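Local structure of FAD-binding PCMH-type domain-containing protein (Gibberella zeae, 6YJO) at residues Ala255-Leu260 with Leu355-Val360; Met279-Gln284 with His378-Leu383; Gln341-Tyr346 with Ser422-Tyr427. The protein binds FAD through two covalent links and is probably an oligosaccharide-oxidising flavoenzyme of the oxygen-dependent FAD-linked oxidoreductase family. All coordinates share one frame; numbering follows the deposited sequence.

Contact 1: residues Ala255-Leu260 with Leu355-Val360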
ATOM      1  N   ALA A 255     -14.268   1.094 -24.837  1.00 72.51           N
ATOM      2  CA  ALA A 255     -13.838   1.216 -23.452  1.00 66.86           C
ATOM      3  C   ALA A 255     -14.974   1.609 -22.515  1.00 63.84           C
ATOM      4  O   ALA A 255     -14.970   1.188 -21.354  1.00 61.54           O
ATOM      5  CB  ALA A 255     -12.705   2.238 -23.339  1.00 63.05           C
ATOM      6  N   VAL A 256     -15.951   2.401 -22.972  1.00 64.98           N
ATOM      7  CA  VAL A 256     -17.112   2.668 -22.123  1.00 66.62           C
ATOM      8  C   VAL A 256     -17.885   1.377 -21.891  1.00 68.33           C
ATOM      9  O   VAL A 256     -18.412   1.145 -20.799  1.00 70.21           O
ATOM     10  CB  VAL A 256     -18.018   3.775 -22.715  1.00 69.08           C
ATOM     11  CG1 VAL A 256     -17.204   4.886 -23.367  1.00 68.76           C
ATOM     12  CG2 VAL A 256     -19.070   3.213 -23.683  1.00 73.00           C
ATOM     13  N   GLU A 257     -17.940   0.507 -22.905  1.00 69.00           N
ATOM     14  CA  GLU A 257     -18.614  -0.779 -22.755  1.00 70.01           C
ATOM     15  C   GLU A 257     -17.769  -1.741 -21.930  1.00 68.61           C
ATOM     16  O   GLU A 257     -18.251  -2.329 -20.955  1.00 69.18           O
ATOM     17  CB  GLU A 257     -18.916  -1.375 -24.131  1.00 71.80           C
ATOM     18  CG  GLU A 257     -20.394  -1.425 -24.484  1.00 76.07           C
ATOM     19  CD  GLU A 257     -21.067  -0.068 -24.393  1.00 77.38           C
ATOM     20  OE1 GLU A 257     -21.961   0.093 -23.536  1.00 78.65           O
ATOM     21  OE2 GLU A 257     -20.696   0.837 -25.171  1.00 77.45           O
ATOM     22  N   GLY A 258     -16.499  -1.907 -22.304  1.00 66.21           N
ATOM     23  CA  GLY A 258     -15.661  -2.883 -21.628  1.00 64.57           C
ATOM     24  C   GLY A 258     -15.536  -2.624 -20.138  1.00 62.77           C
ATOM     25  O   GLY A 258     -15.549  -3.559 -19.334  1.00 62.09           O
ATOM     26  N   LEU A 259     -15.407  -1.353 -19.750  1.00 61.91           N
ATOM     27  CA  LEU A 259     -15.285  -1.028 -18.333  1.00 60.93           C
ATOM     28  C   LEU A 259     -16.610  -1.231 -17.609  1.00 64.13           C
ATOM     29  O   LEU A 259     -16.631  -1.673 -16.454  1.00 64.11           O
ATOM     30  CB  LEU A 259     -14.785   0.407 -18.167  1.00 58.80           C
ATOM     31  CG  LEU A 259     -13.314   0.591 -18.552  1.00 56.54           C
ATOM     32  CD1 LEU A 259     -12.973   2.053 -18.779  1.00 55.97           C
ATOM     33  CD2 LEU A 259     -12.401  -0.013 -17.486  1.00 54.11           C
ATOM     34  N   LEU A 260     -17.728  -0.920 -18.269  1.00 64.51           N
ATOM     35  CA  LEU A 260     -19.033  -1.195 -17.676  1.00 64.53           C
ATOM     36  C   LEU A 260     -19.252  -2.694 -17.514  1.00 64.02           C
ATOM     37  O   LEU A 260     -19.851  -3.134 -16.529  1.00 62.87           O
ATOM     38  CB  LEU A 260     -20.141  -0.575 -18.529  1.00 66.33           C
ATOM     39  CG  LEU A 260     -20.288   0.939 -18.379  1.00 66.32           C
ATOM     40  CD1 LEU A 260     -21.059   1.540 -19.547  1.00 68.11           C
ATOM     41  CD2 LEU A 260     -20.973   1.285 -17.053  1.00 66.63           C
ATOM     42  N   LEU A 355     -19.130   2.995 -11.223  1.00 66.27           N
ATOM     43  CA  LEU A 355     -19.372   4.199 -12.010  1.00 67.62           C
ATOM     44  C   LEU A 355     -20.652   4.065 -12.832  1.00 70.83           C
ATOM     45  O   LEU A 355     -21.026   2.975 -13.271  1.00 71.43           O
ATOM     46  CB  LEU A 355     -18.193   4.478 -12.945  1.00 64.76           C
ATOM     47  CG  LEU A 355     -16.994   5.247 -12.387  1.00 63.81           C
ATOM     48  CD1 LEU A 355     -16.247   4.445 -11.326  1.00 62.51           C
ATOM     49  CD2 LEU A 355     -16.062   5.640 -13.532  1.00 61.96           C
ATOM     50  N   THR A 356     -21.318   5.199 -13.048  1.00 72.46           N
ATOM     51  CA  THR A 356     -22.477   5.264 -13.926  1.00 73.74           C
ATOM     52  C   THR A 356     -22.031   5.267 -15.385  1.00 72.70           C
ATOM     53  O   THR A 356     -20.867   5.522 -15.698  1.00 69.52           O
ATOM     54  CB  THR A 356     -23.298   6.522 -13.637  1.00 74.81           C
ATOM     55  OG1 THR A 356     -22.546   7.678 -14.024  1.00 73.78           O
ATOM     56  CG2 THR A 356     -23.640   6.612 -12.161  1.00 74.94           C
ATOM     57  N   ARG A 357     -22.981   4.987 -16.284  1.00 80.23           N
ATOM     58  CA  ARG A 357     -22.680   5.018 -17.714  1.00 79.33           C
ATOM     59  C   ARG A 357     -21.984   6.317 -18.100  1.00 76.30           C
ATOM     60  O   ARG A 357     -20.972   6.307 -18.807  1.00 74.20           O
ATOM     61  CB  ARG A 357     -23.963   4.844 -18.534  1.00 83.34           C
ATOM     62  CG  ARG A 357     -23.754   5.069 -20.031  1.00 84.17           C
ATOM     63  CD  ARG A 357     -24.768   4.324 -20.889  1.00 85.96           C
ATOM     64  NE  ARG A 357     -24.556   2.877 -20.857  1.00 84.13           N
ATOM     65  CZ  ARG A 357     -23.726   2.215 -21.661  1.00 82.55           C
ATOM     66  NH1 ARG A 357     -23.011   2.857 -22.578  1.00 80.91           N
ATOM     67  NH2 ARG A 357     -23.607   0.898 -21.548  1.00 81.74           N
ATOM     68  N   ASN A 358     -22.514   7.449 -17.632  1.00 77.11           N
ATOM     69  CA  ASN A 358     -21.986   8.750 -18.022  1.00 76.48           C
ATOM     70  C   ASN A 358     -20.652   9.059 -17.354  1.00 75.41           C
ATOM     71  O   ASN A 358     -19.855   9.817 -17.918  1.00 76.07           O
ATOM     72  CB  ASN A 358     -23.004   9.843 -17.694  1.00 77.89           C
ATOM     73  CG  ASN A 358     -24.371   9.564 -18.298  1.00 80.43           C
ATOM     74  OD1 ASN A 358     -25.353   9.383 -17.578  1.00 82.69           O
ATOM     75  ND2 ASN A 358     -24.436   9.523 -19.628  1.00 80.51           N
ATOM     76  N   GLN A 359     -20.392   8.484 -16.178  1.00 72.67           N
ATOM     77  CA  GLN A 359     -19.090   8.650 -15.542  1.00 68.60           C
ATOM     78  C   GLN A 359     -18.012   7.890 -16.302  1.00 65.54           C
ATOM     79  O   GLN A 359     -16.908   8.408 -16.505  1.00 62.95           O
ATOM     80  CB  GLN A 359     -19.165   8.191 -14.086  1.00 66.38           C
ATOM     81  CG  GLN A 359     -19.685   9.264 -13.152  1.00 67.51           C
ATOM     82  CD  GLN A 359     -20.404   8.694 -11.944  1.00 68.01           C
ATOM     83  OE1 GLN A 359     -20.245   7.526 -11.608  1.00 66.49           O
ATOM     84  NE2 GLN A 359     -21.227   9.523 -11.298  1.00 70.59           N
ATOM     85  N   VAL A 360     -18.314   6.663 -16.740  1.00 65.74           N
ATOM     86  CA  VAL A 360     -17.353   5.901 -17.531  1.00 64.05           C
ATOM     87  C   VAL A 360     -17.109   6.580 -18.872  1.00 64.14           C
ATOM     88  O   VAL A 360     -16.010   6.481 -19.430  1.00 62.37           O
ATOM     89  CB  VAL A 360     -17.836   4.447 -17.718  1.00 64.03           C
ATOM     90  CG1 VAL A 360     -16.779   3.617 -18.437  1.00 62.49           C
ATOM     91  CG2 VAL A 360     -18.172   3.817 -16.374  1.00 63.64           C
TER

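Contact 2: residues Met279-Gln284 with His378-Leu383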
ATOM      1  N   MET A 279      -4.402   0.029 -18.075  1.00 47.27           N
ATOM      2  CA  MET A 279      -4.697   0.878 -19.223  1.00 46.19           C
ATOM      3  C   MET A 279      -3.523   1.819 -19.436  1.00 44.09           C
ATOM      4  O   MET A 279      -3.156   2.575 -18.530  1.00 42.25           O
ATOM      5  CB  MET A 279      -5.983   1.676 -19.019  1.00 46.61           C
ATOM      6  CG  MET A 279      -7.162   0.854 -18.550  1.00 47.64           C
ATOM      7  SD  MET A 279      -8.700   1.799 -18.514  1.00 50.83           S
ATOM      8  CE  MET A 279      -8.881   2.260 -20.235  1.00 51.02           C
ATOM      9  N   GLY A 280      -2.941   1.770 -20.630  1.00 44.13           N
ATOM     10  CA  GLY A 280      -1.842   2.634 -20.983  1.00 44.81           C
ATOM     11  C   GLY A 280      -2.139   3.436 -22.232  1.00 47.02           C
ATOM     12  O   GLY A 280      -3.231   3.362 -22.804  1.00 46.51           O
ATOM     13  N   PRO A 281      -1.160   4.224 -22.683  1.00 49.82           N
ATOM     14  CA  PRO A 281      -1.407   5.119 -23.824  1.00 51.66           C
ATOM     15  C   PRO A 281      -1.633   4.403 -25.145  1.00 52.69           C
ATOM     16  O   PRO A 281      -2.183   5.020 -26.066  1.00 53.27           O
ATOM     17  CB  PRO A 281      -0.139   5.981 -23.872  1.00 53.48           C
ATOM     18  CG  PRO A 281       0.913   5.144 -23.199  1.00 53.22           C
ATOM     19  CD  PRO A 281       0.189   4.399 -22.119  1.00 51.31           C
ATOM     20  N   SER A 282      -1.239   3.135 -25.276  1.00 52.56           N
ATOM     21  CA  SER A 282      -1.322   2.432 -26.550  1.00 54.03           C
ATOM     22  C   SER A 282      -2.132   1.143 -26.495  1.00 55.62           C
ATOM     23  O   SER A 282      -2.220   0.445 -27.512  1.00 56.19           O
ATOM     24  CB  SER A 282       0.090   2.124 -27.071  1.00 54.75           C
ATOM     25  OG  SER A 282       1.027   2.096 -26.008  1.00 56.33           O
ATOM     26  N   GLY A 283      -2.731   0.809 -25.360  1.00 56.78           N
ATOM     27  CA  GLY A 283      -3.532  -0.395 -25.278  1.00 57.04           C
ATOM     28  C   GLY A 283      -3.822  -0.753 -23.837  1.00 55.21           C
ATOM     29  O   GLY A 283      -3.385  -0.081 -22.899  1.00 52.84           O
ATOM     30  N   GLN A 284      -4.574  -1.843 -23.684  1.00 56.64           N
ATOM     31  CA  GLN A 284      -5.014  -2.325 -22.385  1.00 56.24           C
ATOM     32  C   GLN A 284      -4.605  -3.781 -22.197  1.00 54.43           C
ATOM     33  O   GLN A 284      -4.312  -4.499 -23.158  1.00 51.89           O
ATOM     34  CB  GLN A 284      -6.537  -2.201 -22.223  1.00 57.74           C
ATOM     35  CG  GLN A 284      -7.080  -0.781 -22.328  1.00 59.16           C
ATOM     36  CD  GLN A 284      -7.054  -0.248 -23.751  1.00 63.47           C
ATOM     37  OE1 GLN A 284      -7.042  -1.018 -24.715  1.00 65.22           O
ATOM     38  NE2 GLN A 284      -7.041   1.073 -23.889  1.00 64.22           N
ATOM     39  N   HIS A 378       2.359  11.166 -22.576  1.00 57.10           N
ATOM     40  CA  HIS A 378       1.999   9.759 -22.711  1.00 55.19           C
ATOM     41  C   HIS A 378       2.786   8.858 -21.769  1.00 54.93           C
ATOM     42  O   HIS A 378       2.860   7.648 -21.995  1.00 56.77           O
ATOM     43  CB  HIS A 378       2.218   9.301 -24.152  1.00 54.00           C
ATOM     44  CG  HIS A 378       1.287   9.933 -25.134  1.00 55.74           C
ATOM     45  ND1 HIS A 378       1.655  10.210 -26.433  1.00 56.65           N
ATOM     46  CD2 HIS A 378       0.000  10.333 -25.012  1.00 55.51           C
ATOM     47  CE1 HIS A 378       0.635  10.758 -27.067  1.00 58.72           C
ATOM     48  NE2 HIS A 378      -0.380  10.845 -26.228  1.00 57.16           N
ATOM     49  N   THR A 379       3.373   9.420 -20.720  1.00 54.31           N
ATOM     50  CA  THR A 379       4.268   8.678 -19.834  1.00 52.62           C
ATOM     51  C   THR A 379       3.533   8.240 -18.572  1.00 50.58           C
ATOM     52  O   THR A 379       4.014   8.400 -17.449  1.00 49.21           O
ATOM     53  CB  THR A 379       5.494   9.529 -19.507  1.00 55.26           C
ATOM     54  OG1 THR A 379       6.450   8.740 -18.783  1.00 57.17           O
ATOM     55  CG2 THR A 379       5.109  10.767 -18.694  1.00 53.96           C
ATOM     56  N   TRP A 380       2.346   7.661 -18.766  1.00 48.98           N
ATOM     57  CA  TRP A 380       1.446   7.308 -17.679  1.00 46.63           C
ATOM     58  C   TRP A 380       0.913   5.898 -17.895  1.00 43.91           C
ATOM     59  O   TRP A 380       1.108   5.289 -18.951  1.00 42.65           O
ATOM     60  CB  TRP A 380       0.278   8.300 -17.580  1.00 47.08           C
ATOM     61  CG  TRP A 380      -0.477   8.460 -18.874  1.00 48.13           C
ATOM     62  CD1 TRP A 380      -0.291   9.431 -19.813  1.00 50.22           C
ATOM     63  CD2 TRP A 380      -1.528   7.617 -19.373  1.00 49.03           C
ATOM     64  NE1 TRP A 380      -1.158   9.250 -20.864  1.00 52.13           N
ATOM     65  CE2 TRP A 380      -1.927   8.142 -20.619  1.00 50.36           C
ATOM     66  CE3 TRP A 380      -2.167   6.470 -18.888  1.00 47.05           C
ATOM     67  CZ2 TRP A 380      -2.938   7.562 -21.386  1.00 49.40           C
ATOM     68  CZ3 TRP A 380      -3.171   5.896 -19.652  1.00 46.70           C
ATOM     69  CH2 TRP A 380      -3.545   6.443 -20.886  1.00 48.16           C
ATOM     70  N   TYR A 381       0.244   5.378 -16.868  1.00 43.63           N
ATOM     71  CA  TYR A 381      -0.542   4.154 -16.970  1.00 43.69           C
ATOM     72  C   TYR A 381      -1.540   4.146 -15.819  1.00 42.34           C
ATOM     73  O   TYR A 381      -1.427   4.925 -14.870  1.00 40.65           O
ATOM     74  CB  TYR A 381       0.342   2.898 -16.957  1.00 44.15           C
ATOM     75  CG  TYR A 381       1.044   2.634 -15.648  1.00 46.71           C
ATOM     76  CD1 TYR A 381       0.394   1.983 -14.606  1.00 48.30           C
ATOM     77  CD2 TYR A 381       2.364   3.021 -15.455  1.00 48.21           C
ATOM     78  CE1 TYR A 381       1.035   1.736 -13.405  1.00 49.31           C
ATOM     79  CE2 TYR A 381       3.013   2.778 -14.259  1.00 49.19           C
ATOM     80  CZ  TYR A 381       2.348   2.136 -13.240  1.00 50.63           C
ATOM     81  OH  TYR A 381       3.002   1.900 -12.052  1.00 52.67           O
ATOM     82  N   ILE A 382      -2.521   3.251 -15.912  1.00 43.34           N
ATOM     83  CA  ILE A 382      -3.615   3.189 -14.948  1.00 44.05           C
ATOM     84  C   ILE A 382      -3.891   1.734 -14.589  1.00 44.37           C
ATOM     85  O   ILE A 382      -3.931   0.864 -15.464  1.00 45.06           O
ATOM     86  CB  ILE A 382      -4.885   3.866 -15.505  1.00 45.92           C
ATOM     87  CG1 ILE A 382      -4.620   5.355 -15.746  1.00 46.81           C
ATOM     88  CG2 ILE A 382      -6.067   3.658 -14.555  1.00 46.62           C
ATOM     89  CD1 ILE A 382      -5.757   6.098 -16.423  1.00 48.22           C
ATOM     90  N   LEU A 383      -4.090   1.473 -13.296  1.00 44.67           N
ATOM     91  CA  LEU A 383      -4.406   0.142 -12.787  1.00 44.48           C
ATOM     92  C   LEU A 383      -5.726   0.213 -12.032  1.00 45.93           C
ATOM     93  O   LEU A 383      -5.842   0.958 -11.051  1.00 45.96           O
ATOM     94  CB  LEU A 383      -3.294  -0.382 -11.873  1.00 43.02           C
ATOM     95  CG  LEU A 383      -1.910  -0.555 -12.499  1.00 42.20           C
ATOM     96  CD1 LEU A 383      -0.938  -1.155 -11.500  1.00 40.87           C
ATOM     97  CD2 LEU A 383      -1.992  -1.409 -13.747  1.00 43.36           C
TER

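Contact 3: residues Gln341-Tyr346 with Ser422-Tyr427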
ATOM      1  N   GLN A 341      16.733   0.076  -4.770  1.00 75.31           N
ATOM      2  CA  GLN A 341      15.795   0.282  -5.865  1.00 71.51           C
ATOM      3  C   GLN A 341      15.272   1.709  -5.827  1.00 68.92           C
ATOM      4  O   GLN A 341      15.021   2.262  -4.752  1.00 69.52           O
ATOM      5  CB  GLN A 341      14.614  -0.682  -5.785  1.00 68.37           C
ATOM      6  CG  GLN A 341      14.961  -2.132  -6.049  1.00 67.68           C
ATOM      7  CD  GLN A 341      15.609  -2.335  -7.406  1.00 68.05           C
ATOM      8  OE1 GLN A 341      14.943  -2.281  -8.438  1.00 67.55           O
ATOM      9  NE2 GLN A 341      16.916  -2.567  -7.410  1.00 70.04           N
ATOM     10  N   HIS A 342      15.096   2.299  -7.006  1.00 65.37           N
ATOM     11  CA  HIS A 342      14.665   3.683  -7.094  1.00 61.92           C
ATOM     12  C   HIS A 342      13.837   3.878  -8.354  1.00 59.85           C
ATOM     13  O   HIS A 342      13.999   3.162  -9.344  1.00 61.72           O
ATOM     14  CB  HIS A 342      15.860   4.648  -7.089  1.00 61.54           C
ATOM     15  CG  HIS A 342      16.953   4.241  -6.153  1.00 62.38           C
ATOM     16  ND1 HIS A 342      16.851   4.382  -4.786  1.00 61.39           N
ATOM     17  CD2 HIS A 342      18.159   3.673  -6.385  1.00 63.69           C
ATOM     18  CE1 HIS A 342      17.951   3.925  -4.216  1.00 63.82           C
ATOM     19  NE2 HIS A 342      18.763   3.495  -5.166  1.00 64.61           N
ATOM     20  N   SER A 343      12.939   4.856  -8.290  1.00 57.05           N
ATOM     21  CA  SER A 343      12.211   5.345  -9.448  1.00 55.93           C
ATOM     22  C   SER A 343      11.958   6.828  -9.223  1.00 53.43           C
ATOM     23  O   SER A 343      12.233   7.365  -8.147  1.00 53.62           O
ATOM     24  CB  SER A 343      10.903   4.571  -9.651  1.00 55.93           C
ATOM     25  OG  SER A 343      10.207   5.030 -10.797  1.00 58.89           O
ATOM     26  N   THR A 344      11.451   7.500 -10.252  1.00 53.08           N
ATOM     27  CA  THR A 344      11.047   8.901 -10.130  1.00 53.60           C
ATOM     28  C   THR A 344       9.704   9.058 -10.832  1.00 51.27           C
ATOM     29  O   THR A 344       9.618   8.928 -12.057  1.00 50.48           O
ATOM     30  CB  THR A 344      12.100   9.854 -10.706  1.00 54.60           C
ATOM     31  OG1 THR A 344      11.470  10.812 -11.569  1.00 56.20           O
ATOM     32  CG2 THR A 344      13.195   9.094 -11.455  1.00 55.28           C
ATOM     33  N   PHE A 345       8.662   9.339 -10.050  1.00 50.53           N
ATOM     34  CA  PHE A 345       7.288   9.188 -10.512  1.00 47.99           C
ATOM     35  C   PHE A 345       6.365  10.040  -9.652  1.00 46.33           C
ATOM     36  O   PHE A 345       6.750  10.539  -8.589  1.00 45.50           O
ATOM     37  CB  PHE A 345       6.857   7.722 -10.447  1.00 46.96           C
ATOM     38  CG  PHE A 345       6.863   7.163  -9.053  1.00 47.05           C
ATOM     39  CD1 PHE A 345       8.032   6.661  -8.501  1.00 47.83           C
ATOM     40  CD2 PHE A 345       5.712   7.166  -8.282  1.00 46.94           C
ATOM     41  CE1 PHE A 345       8.050   6.162  -7.215  1.00 47.41           C
ATOM     42  CE2 PHE A 345       5.724   6.667  -6.990  1.00 47.34           C
ATOM     43  CZ  PHE A 345       6.897   6.164  -6.457  1.00 47.64           C
ATOM     44  N   TYR A 346       5.127  10.183 -10.125  1.00 45.08           N
ATOM     45  CA  TYR A 346       4.033  10.751  -9.349  1.00 44.36           C
ATOM     46  C   TYR A 346       2.787   9.913  -9.594  1.00 44.80           C
ATOM     47  O   TYR A 346       2.505   9.539 -10.737  1.00 46.04           O
ATOM     48  CB  TYR A 346       3.769  12.213  -9.726  1.00 43.52           C
ATOM     49  CG  TYR A 346       2.422  12.724  -9.270  1.00 42.50           C
ATOM     50  CD1 TYR A 346       2.138  12.881  -7.919  1.00 41.27           C
ATOM     51  CD2 TYR A 346       1.431  13.048 -10.190  1.00 42.63           C
ATOM     52  CE1 TYR A 346       0.907  13.347  -7.496  1.00 41.68           C
ATOM     53  CE2 TYR A 346       0.195  13.514  -9.774  1.00 43.16           C
ATOM     54  CZ  TYR A 346      -0.057  13.663  -8.423  1.00 43.15           C
ATOM     55  OH  TYR A 346      -1.278  14.127  -7.990  1.00 44.17           O
ATOM     56  N   SER A 422      -0.566   6.466 -12.420  1.00 43.09           N
ATOM     57  CA  SER A 422       0.865   6.693 -12.300  1.00 44.51           C
ATOM     58  C   SER A 422       1.396   7.425 -13.526  1.00 45.48           C
ATOM     59  O   SER A 422       0.807   7.392 -14.611  1.00 45.23           O
ATOM     60  CB  SER A 422       1.629   5.377 -12.107  1.00 44.95           C
ATOM     61  OG  SER A 422       1.357   4.818 -10.833  1.00 45.98           O
ATOM     62  N   ASP A 423       2.520   8.108 -13.325  1.00 46.02           N
ATOM     63  CA  ASP A 423       3.236   8.785 -14.401  1.00 47.91           C
ATOM     64  C   ASP A 423       4.718   8.686 -14.090  1.00 49.47           C
ATOM     65  O   ASP A 423       5.155   9.110 -13.017  1.00 50.27           O
ATOM     66  CB  ASP A 423       2.801  10.248 -14.528  1.00 50.20           C
ATOM     67  CG  ASP A 423       3.618  11.021 -15.554  1.00 51.87           C
ATOM     68  OD1 ASP A 423       4.860  11.085 -15.421  1.00 52.23           O
ATOM     69  OD2 ASP A 423       3.013  11.566 -16.501  1.00 53.05           O
ATOM     70  N   HIS A 424       5.484   8.117 -15.015  1.00 51.50           N
ATOM     71  CA  HIS A 424       6.918   7.977 -14.807  1.00 55.30           C
ATOM     72  C   HIS A 424       7.666   8.734 -15.897  1.00 58.09           C
ATOM     73  O   HIS A 424       8.483   8.159 -16.621  1.00 59.07           O
ATOM     74  CB  HIS A 424       7.313   6.496 -14.775  1.00 55.16           C
ATOM     75  CG  HIS A 424       6.747   5.745 -13.604  1.00 57.57           C
ATOM     76  ND1 HIS A 424       7.536   5.223 -12.601  1.00 54.98           N
ATOM     77  CD2 HIS A 424       5.470   5.438 -13.274  1.00 55.03           C
ATOM     78  CE1 HIS A 424       6.769   4.623 -11.707  1.00 54.45           C
ATOM     79  NE2 HIS A 424       5.510   4.740 -12.092  1.00 54.46           N
ATOM     80  N   GLY A 425       7.377  10.025 -16.024  1.00 58.76           N
ATOM     81  CA  GLY A 425       8.037  10.852 -17.008  1.00 60.45           C
ATOM     82  C   GLY A 425       8.999  11.840 -16.391  1.00 61.37           C
ATOM     83  O   GLY A 425       9.673  11.530 -15.404  1.00 59.78           O
ATOM     84  N   ASN A 426       9.056  13.038 -16.963  1.00 64.65           N
ATOM     85  CA  ASN A 426      10.018  14.058 -16.567  1.00 68.52           C
ATOM     86  C   ASN A 426       9.423  14.930 -15.471  1.00 72.03           C
ATOM     87  O   ASN A 426       8.277  15.379 -15.582  1.00 70.51           O
ATOM     88  CB  ASN A 426      10.419  14.909 -17.775  1.00 70.56           C
ATOM     89  CG  ASN A 426      11.023  16.241 -17.376  1.00 72.85           C
ATOM     90  OD1 ASN A 426      10.395  17.290 -17.529  1.00 74.41           O
ATOM     91  ND2 ASN A 426      12.240  16.203 -16.846  1.00 73.44           N
ATOM     92  N   TYR A 427      10.201  15.160 -14.409  1.00 77.03           N
ATOM     93  CA  TYR A 427       9.737  15.946 -13.278  1.00 81.17           C
ATOM     94  C   TYR A 427      10.732  17.001 -12.825  1.00 90.86           C
ATOM     95  O   TYR A 427      10.481  17.671 -11.814  1.00 92.40           O
ATOM     96  CB  TYR A 427       9.376  15.034 -12.097  1.00 75.02           C
ATOM     97  CG  TYR A 427       8.084  14.300 -12.331  1.00 68.97           C
ATOM     98  CD1 TYR A 427       8.071  13.073 -12.977  1.00 66.57           C
ATOM     99  CD2 TYR A 427       6.870  14.853 -11.943  1.00 66.14           C
ATOM    100  CE1 TYR A 427       6.887  12.402 -13.212  1.00 63.76           C
ATOM    101  CE2 TYR A 427       5.681  14.192 -12.172  1.00 63.82           C
ATOM    102  CZ  TYR A 427       5.695  12.967 -12.807  1.00 62.11           C
ATOM    103  OH  TYR A 427       4.511  12.310 -13.037  1.00 59.46           O
TER

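Contact 1: residues Ala255-Leu260 with Leu355-Val360
A single carboxylate oxygen, Glu257 OE1, receives both terminal nitrogens of Arg357, and this lopsided salt bridge ties two helices on one side of an antiparallel sheet. Helix 252-268 packs here against the first turn of helix 357-371, on the sheet face that carries Met279. Of the two bonds, Arg357 NH2 to Glu257 OE1 is the stronger, 2.7 Å long with an N-H...O angle of 158°; Arg357 NH1 reaches the same oxygen at 3.1 Å, a weak bond. Carboxylate and guanidinium are nearly coplanar, their planes 10° apart, so the acid sits at the edge of the cation. Leu260 lies over one face, its CD1 3.3 Å from Arg357 NH2. The arginine reaches across because its otherwise extended chain kinks at chi3 (-70°).

Beside the charged pair, further into the contact, the packing is apolar. The two methyls of Val360 divide the work: CG2 meets Leu260 CD2 at 3.8 Å, while CG1 rests against Leu259 CB, also at 3.8 Å. Phe363 and Ala364 extend this layer along helix 357-371, and Trp250 packs against Leu259 from a loop.

A capping box closes the helix start beside Arg357. Thr356 OG1, at the N-cap, accepts from Gln359 N at 3.2 Å. In return, Gln359 folds its amide back toward Thr356, whose N donates to Gln359 OE1 over 2.9 Å in a straight bond that arrives well above the carbonyl plane.

Contact 2: residues Met279-Gln284 with His378-Leu383
Trp380 has its CG straddled by the backbone N and C (chi1 54°), and a chi2 of -96° then swings the indole around to lie against Pro281. The result is a CH-pi contact of near-axial geometry: Pro281 CD stands 4.3 Å from the centroid of the Trp380 six-membered ring, only 3° off the ring normal. Pro281 CB adds to it at 4.1 Å from Trp380 CZ2. The rim of the same indole faces the backbone: Met279 O sits at the ring edge, near its plane, 3.5 Å from Trp380 CZ3. Pro281 CG also approaches His378 O at 3.4 Å.

Pro281 and Ser282 form the tight turn of a beta-hairpin joining strands 273-280 and 283-290, closed by a bond from Gly280 N to Gly283 O. The first of these strands runs antiparallel to strand 380-386 in the seven-stranded sheet. Met279 and Ile382 are a hydrogen-bonded pair: Met279 N donates to Ile382 O at 2.8 Å, while Ile382 N returns a bond to Met279 O, also 2.8 Å. Met279 O additionally meets Tyr381 CA at 3.4 Å in a CA-H...O contact.

Met279 and Ile382 share a sheet face and both pack on Leu367. The side chain of Tyr381 approaches the cofactor instead, lying about 7 Å from FAD. Asn370 takes a hydrogen bond from each ring, its O from His378 NE2 and its OD1 from Trp380 NE1.

Contact 3: residues Gln341-Tyr346 with Ser422-Tyr427
Ser422 lays its CA 3.6 Å from Tyr346 O, at the close of strand 417-423. Asp423, whose OD2 makes a salt bridge with Arg377, then pairs with Tyr346 as antiparallel, hydrogen-bonded partners: Tyr346 N donates to Asp423 O at 3.1 Å, and Asp423 N to Tyr346 O at 3.0 Å. His424 offers a ring face to Phe345, whose CB hovers 3.4 Å from the imidazole centroid. With chi1 at 62°, Phe345 sets its phenyl alongside, its plane 20° from that of the imidazole and displaced so that little of one ring covers the other. At the imidazole edge, Ser343 OG makes a weak hydrogen bond to His424 ND1. Gly425 N turns back to Asp423 OD1 (2.8 Å), completing an Asx turn. Tyr427 OH donates to the same oxygen at 2.7 Å from the opposite face of the carboxylate, and the phenol also packs on Tyr346 CB, with Tyr427 CE2 3.7 Å away. The Phe345 side chain lies about 5 Å from FAD, an arrangement consistent with the berberine bridge enzyme-like flavoproteins, where an antiparallel sheet lies over the flavin, here linked covalently to His102 and Cys162.

How the contacts relate
One sheet organises all three contacts, yet each samples a different layer. Contact 2 lies within the sheet and contact 3 at its edge, where a loop enters the last strand; their centres are 14 Å apart, and they are joined directly where strands 380-386 and 417-423 pair, Tyr381 O facing Ser422 N. Contact 1 belongs to the helical layer and touches contact 2 through Leu259 and Met279. All are partly buried; what differs is the bonding. Contact 1, away from the annotated sites, joins an apolar layer to an outer salt bridge. Contacts 2 and 3 each combine one backbone-paired couple with aromatic packing, but contact 3 adds a carboxylate gathering two donors, which contact 2 lacks. Both approach the flavin, Phe345 more closely than Tyr381.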